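Local coordinates for protein alanine racemase 1 (PDB 4Y2W) that belongs to the alanine racemase family, pairing a TIM-barrel domain with a C-terminal beta-domain, and binds alanine, at residues F250-V255 / D333-I338. The protein carries 1 engineered substitution. Residues are numbered along the deposited sequence; the frame is centred on the assembly and turned at random.
Sequences FTTRVV and DEVVII
Phe250 faces both Ile337 and Ile338 across a classic beta bulge, in an antiparallel pair of strands of the C-terminal beta-domain. The evidence is a forked acceptor: Phe250 O takes Ile337 N at 2.7 Å, almost head-on to the carbonyl (C=O...N 168°), and Ile338 N at 3.2 Å, from the side, in the carbonyl plane and onto a lone pair. Past the bulge the ladder is regular, Thr252 and Val335 forming a hydrogen-bonded pair.

A chi1 of -170° turns the Phe250 ring away from its own N and beside its carbonyl carbon, where Ile337 lies over one face. Ile337 CD1 sits 3.9 Å from the centroid of the Phe250 ring, 6° off the normal, a CH-pi contact; Ile338 CD1 instead meets the ring edge, 3.7 Å from Phe250 CD2. Met351 of helix 348-354 touches both isoleucines. On the same side of the sheet as Phe250, Thr252 and Val335 run side by side, and Thr252 OG1 is hydrogen-bonded to Thr9.

The opposite face carries Thr251, Arg253, Glu334 and Val336. Glu334, extended, directs OE1 to a salt bridge with Arg249. Arg253, bent at chi2, bonds Gly332 O through NH1 and lays one guanidinium face over Glu334 CB, which stands 3.8 Å above the plane of that Arg253 group.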
loop_
_atom_site.group_PDB
_atom_site.type_symbol
_atom_site.label_atom_id
_atom_site.label_comp_id
_atom_site.label_asym_id
_atom_site.label_seq_id
_atom_site.Cartn_x
_atom_site.Cartn_y
_atom_site.Cartn_z
ATOM N N PHE A 250 0.916 -14.101 -5.089
ATOM C CA PHE A 250 1.873 -13.003 -5.014
ATOM C C PHE A 250 3.250 -13.585 -5.298
ATOM O O PHE A 250 3.779 -14.338 -4.487
ATOM C CB PHE A 250 1.809 -12.362 -3.621
ATOM C CG PHE A 250 2.566 -11.065 -3.480
ATOM C CD1 PHE A 250 3.083 -10.382 -4.580
ATOM C CD2 PHE A 250 2.724 -10.502 -2.219
ATOM C CE1 PHE A 250 3.764 -9.188 -4.417
ATOM C CE2 PHE A 250 3.401 -9.309 -2.053
ATOM C CZ PHE A 250 3.922 -8.649 -3.153
ATOM N N THR A 251 3.814 -13.250 -6.458
ATOM C CA THR A 251 5.037 -13.894 -6.938
ATOM C C THR A 251 6.117 -12.901 -7.369
ATOM O O THR A 251 5.835 -11.728 -7.633
ATOM C CB THR A 251 4.728 -14.826 -8.126
ATOM O OG1 THR A 251 4.508 -14.053 -9.311
ATOM C CG2 THR A 251 3.492 -15.681 -7.836
ATOM N N THR A 252 7.355 -13.390 -7.430
ATOM C CA THR A 252 8.489 -12.627 -7.955
ATOM C C THR A 252 9.509 -13.568 -8.600
ATOM O O THR A 252 9.256 -14.766 -8.727
ATOM C CB THR A 252 9.165 -11.782 -6.862
ATOM O OG1 THR A 252 10.147 -10.931 -7.461
ATOM C CG2 THR A 252 9.830 -12.657 -5.810
ATOM N N ARG A 253 10.655 -13.027 -9.014
ATOM C CA ARG A 253 11.644 -13.810 -9.755
ATOM C C ARG A 253 13.046 -13.703 -9.171
ATOM O O ARG A 253 13.389 -12.719 -8.512
ATOM C CB ARG A 253 11.684 -13.363 -11.217
ATOM C CG ARG A 253 10.365 -13.503 -11.957
ATOM C CD ARG A 253 10.071 -14.946 -12.324
ATOM N NE ARG A 253 8.650 -15.146 -12.604
ATOM C CZ ARG A 253 8.137 -16.166 -13.293
ATOM N NH1 ARG A 253 8.916 -17.119 -13.808
ATOM N NH2 ARG A 253 6.825 -16.226 -13.478
ATOM N N VAL A 254 13.859 -14.722 -9.436
ATOM C CA VAL A 254 15.257 -14.692 -9.043
ATOM C C VAL A 254 15.976 -13.738 -9.992
ATOM O O VAL A 254 15.910 -13.884 -11.215
ATOM C CB VAL A 254 15.910 -16.090 -9.062
ATOM C CG1 VAL A 254 17.375 -15.999 -8.655
ATOM C CG2 VAL A 254 15.167 -17.040 -8.128
ATOM N N VAL A 255 16.638 -12.751 -9.402
ATOM C CA VAL A 255 17.263 -11.657 -10.134
ATOM C C VAL A 255 18.793 -11.686 -10.012
ATOM O O VAL A 255 19.491 -11.101 -10.838
ATOM C CB VAL A 255 16.646 -10.310 -9.652
ATOM C CG1 VAL A 255 17.686 -9.226 -9.376
ATOM C CG2 VAL A 255 15.587 -9.833 -10.636
ATOM N N ASP A 333 13.729 -17.948 -12.140
ATOM C CA ASP A 333 12.867 -18.928 -11.484
ATOM C C ASP A 333 11.836 -18.188 -10.642
ATOM O O ASP A 333 12.152 -17.183 -10.003
ATOM C CB ASP A 333 13.670 -19.890 -10.606
ATOM C CG ASP A 333 14.462 -20.904 -11.414
ATOM O OD1 ASP A 333 14.155 -21.101 -12.615
ATOM O OD2 ASP A 333 15.397 -21.509 -10.842
ATOM N N GLU A 334 10.604 -18.684 -10.658
ATOM C CA GLU A 334 9.512 -18.072 -9.912
ATOM C C GLU A 334 9.722 -18.234 -8.408
ATOM O O GLU A 334 10.143 -19.298 -7.945
ATOM C CB GLU A 334 8.188 -18.714 -10.324
ATOM C CG GLU A 334 6.957 -18.154 -9.629
ATOM C CD GLU A 334 5.685 -18.841 -10.079
ATOM O OE1 GLU A 334 4.698 -18.134 -10.377
ATOM O OE2 GLU A 334 5.677 -20.087 -10.142
ATOM N N VAL A 335 9.430 -17.176 -7.656
ATOM C CA VAL A 335 9.456 -17.227 -6.196
ATOM C C VAL A 335 8.099 -16.773 -5.669
ATOM O O VAL A 335 7.706 -15.626 -5.868
ATOM C CB VAL A 335 10.567 -16.337 -5.613
ATOM C CG1 VAL A 335 10.499 -16.319 -4.090
ATOM C CG2 VAL A 335 11.929 -16.826 -6.084
ATOM N N VAL A 336 7.388 -17.677 -5.002
ATOM C CA VAL A 336 6.040 -17.394 -4.512
ATOM C C VAL A 336 6.091 -16.882 -3.074
ATOM O O VAL A 336 6.710 -17.490 -2.204
ATOM C CB VAL A 336 5.129 -18.640 -4.614
ATOM C CG1 VAL A 336 3.751 -18.366 -4.023
ATOM C CG2 VAL A 336 5.004 -19.072 -6.067
ATOM N N ILE A 337 5.431 -15.750 -2.851
ATOM C CA ILE A 337 5.378 -15.088 -1.553
ATOM C C ILE A 337 4.079 -15.433 -0.832
ATOM O O ILE A 337 4.075 -15.705 0.372
ATOM C CB ILE A 337 5.454 -13.561 -1.732
ATOM C CG1 ILE A 337 6.694 -13.183 -2.552
ATOM C CG2 ILE A 337 5.463 -12.861 -0.379
ATOM C CD1 ILE A 337 6.566 -11.861 -3.281
ATOM N N ILE A 338 2.982 -15.385 -1.587
ATOM C CA ILE A 338 1.662 -15.807 -1.132
ATOM C C ILE A 338 1.099 -16.735 -2.194
ATOM O O ILE A 338 1.138 -16.406 -3.380
ATOM C CB ILE A 338 0.693 -14.616 -0.983
ATOM C CG1 ILE A 338 1.252 -13.583 -0.002
ATOM C CG2 ILE A 338 -0.687 -15.101 -0.548
ATOM C CD1 ILE A 338 0.460 -12.294 0.046
#